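Side-chain contacts in short-chain-enoyl-CoA hydratase (Clostridium acetobutylicum, PDB 5Z7R), which catalyses the reversible hydration of crotonyl-CoA and other short-chain enoyl-CoA substrates in butanoate metabolism: residues Tyr38-Ile43 with Phe90-Leu95; Val179-Glu184 with Met189-Glu194. All coordinates share one frame; numbering follows the deposited sequence.

Contact 1. Residues Tyr38-Ile43 with Phe90-Leu95; sequences YVIGEI and FRRLEL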
loop_
_atom_site.group_PDB
_atom_site.type_symbol
_atom_site.label_atom_id
_atom_site.label_comp_id
_atom_site.label_asym_id
_atom_site.label_seq_id
_atom_site.Cartn_x
_atom_site.Cartn_y
_atom_site.Cartn_z
ATOM N N TYR A 38 16.029 -5.790 -26.195
ATOM C CA TYR A 38 16.887 -6.868 -26.617
ATOM C C TYR A 38 18.237 -6.792 -25.876
ATOM O O TYR A 38 18.732 -7.834 -25.352
ATOM C CB TYR A 38 17.033 -6.889 -28.156
ATOM C CG TYR A 38 18.123 -7.826 -28.624
ATOM C CD1 TYR A 38 19.440 -7.365 -28.744
ATOM C CD2 TYR A 38 17.860 -9.174 -28.913
ATOM C CE1 TYR A 38 20.462 -8.204 -29.138
ATOM C CE2 TYR A 38 18.890 -10.029 -29.306
ATOM C CZ TYR A 38 20.193 -9.529 -29.422
ATOM O OH TYR A 38 21.258 -10.318 -29.814
ATOM N N VAL A 39 18.834 -5.593 -25.784
ATOM C CA VAL A 39 20.176 -5.548 -25.168
ATOM C C VAL A 39 20.017 -5.781 -23.692
ATOM O O VAL A 39 20.856 -6.467 -23.093
ATOM C CB VAL A 39 21.109 -4.326 -25.522
ATOM C CG1 VAL A 39 20.598 -3.503 -26.701
ATOM C CG2 VAL A 39 21.443 -3.431 -24.329
ATOM N N ILE A 40 18.930 -5.267 -23.104
ATOM C CA ILE A 40 18.703 -5.538 -21.694
ATOM C C ILE A 40 18.642 -7.043 -21.503
ATOM O O ILE A 40 19.361 -7.586 -20.653
ATOM C CB ILE A 40 17.429 -4.875 -21.134
ATOM C CG1 ILE A 40 17.573 -3.352 -21.123
ATOM C CG2 ILE A 40 17.155 -5.371 -19.712
ATOM C CD1 ILE A 40 16.273 -2.604 -21.279
ATOM N N GLY A 41 17.849 -7.730 -22.323
ATOM C CA GLY A 41 17.752 -9.193 -22.211
ATOM C C GLY A 41 19.087 -9.881 -22.429
ATOM O O GLY A 41 19.422 -10.902 -21.767
ATOM N N GLU A 42 19.853 -9.331 -23.363
ATOM C CA GLU A 42 21.240 -9.773 -23.570
ATOM C C GLU A 42 22.087 -9.581 -22.310
ATOM O O GLU A 42 22.806 -10.484 -21.913
ATOM C CB GLU A 42 21.857 -9.012 -24.755
ATOM C CG GLU A 42 22.898 -9.769 -25.563
ATOM C CD GLU A 42 22.360 -10.974 -26.319
ATOM O OE1 GLU A 42 21.180 -10.964 -26.736
ATOM O OE2 GLU A 42 23.153 -11.931 -26.491
ATOM N N ILE A 43 21.992 -8.431 -21.640
ATOM C CA ILE A 43 22.782 -8.250 -20.402
ATOM C C ILE A 43 22.255 -9.164 -19.305
ATOM O O ILE A 43 23.029 -9.705 -18.502
ATOM C CB ILE A 43 22.788 -6.794 -19.943
ATOM C CG1 ILE A 43 23.590 -5.955 -20.940
ATOM C CG2 ILE A 43 23.348 -6.659 -18.517
ATOM C CD1 ILE A 43 23.104 -4.530 -21.087
ATOM N N PHE A 90 11.473 0.336 -19.896
ATOM C CA PHE A 90 12.109 1.053 -18.767
ATOM C C PHE A 90 12.014 0.359 -17.403
ATOM O O PHE A 90 12.950 0.397 -16.621
ATOM C CB PHE A 90 11.491 2.425 -18.694
ATOM C CG PHE A 90 11.901 3.313 -19.816
ATOM C CD1 PHE A 90 12.565 2.793 -20.936
ATOM C CD2 PHE A 90 11.657 4.672 -19.752
ATOM C CE1 PHE A 90 12.931 3.611 -21.975
ATOM C CE2 PHE A 90 12.032 5.499 -20.794
ATOM C CZ PHE A 90 12.659 4.968 -21.909
ATOM N N ARG A 91 10.888 -0.296 -17.134
ATOM C CA ARG A 91 10.711 -1.046 -15.894
ATOM C C ARG A 91 11.638 -2.231 -15.843
ATOM O O ARG A 91 12.101 -2.613 -14.754
ATOM C CB ARG A 91 9.267 -1.535 -15.763
ATOM C CG ARG A 91 9.002 -2.336 -14.517
ATOM C CD ARG A 91 9.279 -1.469 -13.289
ATOM N NE ARG A 91 8.663 -2.051 -12.108
ATOM C CZ ARG A 91 9.174 -2.028 -10.876
ATOM N NH1 ARG A 91 8.502 -2.628 -9.889
ATOM N NH2 ARG A 91 10.312 -1.410 -10.608
ATOM N N ARG A 92 11.924 -2.820 -17.008
ATOM C CA ARG A 92 12.813 -3.982 -17.063
ATOM C C ARG A 92 14.241 -3.567 -16.719
ATOM O O ARG A 92 14.974 -4.306 -16.035
ATOM C CB ARG A 92 12.789 -4.612 -18.452
ATOM C CG ARG A 92 13.528 -5.954 -18.546
ATOM C CD ARG A 92 13.354 -6.503 -19.949
ATOM N NE ARG A 92 13.994 -7.800 -20.190
ATOM C CZ ARG A 92 13.898 -8.439 -21.353
ATOM N NH1 ARG A 92 13.211 -7.891 -22.347
ATOM N NH2 ARG A 92 14.506 -9.596 -21.532
ATOM N N LEU A 93 14.610 -2.385 -17.199
ATOM C CA LEU A 93 15.880 -1.775 -16.873
ATOM C C LEU A 93 15.993 -1.478 -15.360
ATOM O O LEU A 93 17.032 -1.780 -14.719
ATOM C CB LEU A 93 16.052 -0.487 -17.674
ATOM C CG LEU A 93 17.433 0.158 -17.601
ATOM C CD1 LEU A 93 18.465 -0.668 -18.364
ATOM C CD2 LEU A 93 17.412 1.551 -18.187
ATOM N N GLU A 94 14.915 -0.930 -14.793
ATOM C CA GLU A 94 14.891 -0.562 -13.363
ATOM C C GLU A 94 15.086 -1.782 -12.512
ATOM O O GLU A 94 15.818 -1.737 -11.519
ATOM C CB GLU A 94 13.562 0.126 -13.042
ATOM C CG GLU A 94 13.359 0.599 -11.624
ATOM C CD GLU A 94 12.166 1.470 -11.570
ATOM O OE1 GLU A 94 12.362 2.681 -11.438
ATOM O OE2 GLU A 94 11.026 0.969 -11.784
ATOM N N LEU A 95 14.492 -2.908 -12.924
ATOM C CA LEU A 95 14.533 -4.136 -12.108
ATOM C C LEU A 95 15.722 -5.012 -12.418
ATOM O O LEU A 95 16.026 -5.955 -11.652
ATOM C CB LEU A 95 13.244 -4.959 -12.325
ATOM C CG LEU A 95 11.996 -4.333 -11.714
ATOM C CD1 LEU A 95 10.715 -4.987 -12.218
ATOM C CD2 LEU A 95 12.090 -4.417 -10.180
#
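Arg92 NH2 lies 3.3 Å from Gly41 CA. The same guanidinium forms salt bridges with Glu44 through NH2 and with Asp37 through NH1, and these two carboxylates of helix 30-45 probably help fix its rotation. The arginine thus joins two neighbouring helices of the crotonase fold, 30-45 and 76-95. Helix 30-45 links the parallel strands 14-19 and 51-56 in a beta-alpha-beta crossover; helix 76-95 lies on the longer path from 51-56 to 100-104. The segments run nearly parallel, with axes 10.3 Å apart and a crossing angle of 23°. Arg92 can span this gap because CG is anti to the backbone N (chi1 -171°) and the chain stays extended to NE. Its guanidinium reaches the backbone of Gly41, which has no side chain there. Gly41 N lies 3.9 Å above one face of the Arg92 guanidinium, off its centre. The Ile40 and Arg92 side chains run past one another head to tail, with Ile40 CG2 3.9 Å from Arg92 CG. Leu93 also packs on Ile115 of helix 111-117, the helix that carries Glu114, the probable active-site nucleophile. Ile40 and Leu93 make the apolar part and meet nearly perpendicular, with Ile40 CG1 4.0 Å from Leu93 CD1.

Contact 2. Residues Val179-Glu184 with Met189-Glu194; sequences VNKVVE and MNTAKE
Val183 and Thr191 reach toward each other tip to tip. Val183 lies on strand 182-183, and Thr191 on helix 188-201. The nearest pair is Val183 CG1 and Thr191 OG1, 3.5 Å apart. Val183 CG2 is farther from the same Thr191 OG1, at 4.1 Å. Both valine methyls therefore face the hydroxyl, and their contact with it is packing. The polar need of Thr191 is met close by: OG1 hydrogen-bonds to the carbonyl oxygen of Glu187, just ahead of the helix and four residues earlier. The torsion suits this bond: chi1 of -53° sets OG1 beside the backbone N and CG2 anti to it. The methyl is then turned to the stem of Lys181, with Thr191 CG2 4.3 Å from Lys181 CD. Thr191 is buried, and its two branches serve different partners. The contact is plain packing of segment 179-184 on the helix, away from the annotated active-site residues. Asn180, in the loop before the strand, hydrogen-bonds to Gln160 of a neighbouring subunit. Lys181 and Val183 are backbone hydrogen-bonded to Ala124, which ties this strand, outermost in the sheet of its own chain, to strand 121-125. On the helix, Met189 and Ala192 pack on Ile53 of strand 51-56.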
loop_
_atom_site.group_PDB
_atom_site.type_symbol
_atom_site.label_atom_id
_atom_site.label_comp_id
_atom_site.label_asym_id
_atom_site.label_seq_id
_atom_site.Cartn_x
_atom_site.Cartn_y
_atom_site.Cartn_z
ATOM N N VAL A 179 20.164 13.996 -9.901
ATOM C CA VAL A 179 21.461 13.325 -10.029
ATOM C C VAL A 179 22.240 13.322 -8.726
ATOM O O VAL A 179 22.007 14.183 -7.885
ATOM C CB VAL A 179 22.334 13.962 -11.117
ATOM C CG1 VAL A 179 21.661 13.753 -12.467
ATOM C CG2 VAL A 179 22.588 15.454 -10.844
ATOM N N ASN A 180 23.140 12.332 -8.607
ATOM C CA ASN A 180 24.083 12.163 -7.523
ATOM C C ASN A 180 25.406 12.934 -7.672
ATOM O O ASN A 180 26.091 13.161 -6.697
ATOM C CB ASN A 180 24.430 10.691 -7.388
ATOM C CG ASN A 180 23.254 9.841 -6.986
ATOM O OD1 ASN A 180 22.195 10.344 -6.587
ATOM N ND2 ASN A 180 23.438 8.529 -7.072
ATOM N N LYS A 181 25.792 13.288 -8.895
ATOM C CA LYS A 181 27.034 14.032 -9.142
ATOM C C LYS A 181 27.012 14.790 -10.442
ATOM O O LYS A 181 26.370 14.398 -11.422
ATOM C CB LYS A 181 28.214 13.100 -9.246
ATOM C CG LYS A 181 28.627 12.368 -7.995
ATOM C CD LYS A 181 30.081 11.936 -8.167
ATOM C CE LYS A 181 30.541 11.020 -7.045
ATOM N NZ LYS A 181 30.049 9.630 -7.256
ATOM N N VAL A 182 27.737 15.888 -10.451
ATOM C CA VAL A 182 28.028 16.609 -11.685
ATOM C C VAL A 182 29.555 16.636 -11.811
ATOM O O VAL A 182 30.250 16.795 -10.814
ATOM C CB VAL A 182 27.353 17.983 -11.692
ATOM C CG1 VAL A 182 27.554 18.708 -13.017
ATOM C CG2 VAL A 182 25.870 17.794 -11.428
ATOM N N VAL A 183 30.041 16.333 -13.015
ATOM C CA VAL A 183 31.457 16.405 -13.413
ATOM C C VAL A 183 31.469 17.101 -14.761
ATOM O O VAL A 183 30.401 17.417 -15.295
ATOM C CB VAL A 183 32.128 15.033 -13.573
ATOM C CG1 VAL A 183 32.175 14.270 -12.255
ATOM C CG2 VAL A 183 31.442 14.197 -14.630
ATOM N N GLU A 184 32.659 17.375 -15.298
ATOM C CA GLU A 184 32.771 18.000 -16.617
ATOM C C GLU A 184 32.702 16.909 -17.661
ATOM O O GLU A 184 33.001 15.751 -17.360
ATOM C CB GLU A 184 34.081 18.793 -16.739
ATOM C CG GLU A 184 34.096 20.088 -15.915
ATOM C CD GLU A 184 33.102 21.141 -16.404
ATOM O OE1 GLU A 184 33.251 21.665 -17.546
ATOM O OE2 GLU A 184 32.171 21.463 -15.629
ATOM N N MET A 189 32.710 9.568 -18.156
ATOM C CA MET A 189 32.836 8.126 -18.256
ATOM C C MET A 189 33.827 7.556 -17.262
ATOM O O MET A 189 33.637 6.427 -16.791
ATOM C CB MET A 189 33.208 7.723 -19.680
ATOM C CG MET A 189 32.046 7.875 -20.662
ATOM S SD MET A 189 30.628 6.739 -20.394
ATOM C CE MET A 189 31.463 5.192 -20.004
ATOM N N ASN A 190 34.891 8.296 -16.951
ATOM C CA ASN A 190 35.806 7.830 -15.905
ATOM C C ASN A 190 35.030 7.786 -14.622
ATOM O O ASN A 190 35.141 6.799 -13.881
ATOM C CB ASN A 190 37.064 8.718 -15.689
ATOM C CG ASN A 190 38.106 8.561 -16.781
ATOM O OD1 ASN A 190 38.217 7.510 -17.427
ATOM N ND2 ASN A 190 38.880 9.626 -17.005
ATOM N N THR A 191 34.253 8.833 -14.336
ATOM C CA THR A 191 33.509 8.811 -13.070
ATOM C C THR A 191 32.561 7.580 -13.006
ATOM O O THR A 191 32.648 6.790 -12.057
ATOM C CB THR A 191 32.751 10.114 -12.793
ATOM O OG1 THR A 191 33.660 11.206 -12.894
ATOM C CG2 THR A 191 32.167 10.103 -11.390
ATOM N N ALA A 192 31.705 7.418 -14.028
ATOM C CA ALA A 192 30.855 6.223 -14.182
ATOM C C ALA A 192 31.601 4.913 -14.001
ATOM O O ALA A 192 31.133 4.024 -13.265
ATOM C CB ALA A 192 30.203 6.230 -15.529
ATOM N N LYS A 193 32.767 4.799 -14.657
ATOM C CA LYS A 193 33.541 3.564 -14.659
ATOM C C LYS A 193 34.137 3.312 -13.324
ATOM O O LYS A 193 34.241 2.159 -12.917
ATOM C CB LYS A 193 34.642 3.534 -15.745
ATOM C CG LYS A 193 34.109 3.404 -17.171
ATOM C CD LYS A 193 35.131 2.974 -18.219
ATOM C CE LYS A 193 35.052 3.848 -19.480
ATOM N NZ LYS A 193 35.035 3.071 -20.750
ATOM N N GLU A 194 34.523 4.366 -12.609
ATOM C CA GLU A 194 35.048 4.128 -11.271
ATOM C C GLU A 194 33.918 3.765 -10.308
ATOM O O GLU A 194 34.083 2.866 -9.473
ATOM C CB GLU A 194 35.972 5.260 -10.777
ATOM C CG GLU A 194 35.332 6.576 -10.371
ATOM C CD GLU A 194 36.239 7.804 -10.589
ATOM O OE1 GLU A 194 36.066 8.808 -9.846
ATOM O OE2 GLU A 194 37.096 7.789 -11.519
#

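How the contacts relate
From the N terminus, the chain forms strands 6-11 and 14-19 and then helix 30-45. Contact 1 closes the loop of 46 residues that contains strand 51-56 and most of helix 76-95. It brings helices 30-45 and 76-95 together beside the sheet. The chain then passes through strands 100-104 and 121-125 and several helices before contact 2 opens. Contact 2 closes a short turn of four residues and ties the last strand of the sheet to the helix that follows it. The two contacts are in series, neither nested nor crossed. The centres of contact 1 and contact 2 are 22 Å apart, on opposite sides of the chain's centre. Their nearest atoms are about 13 Å apart.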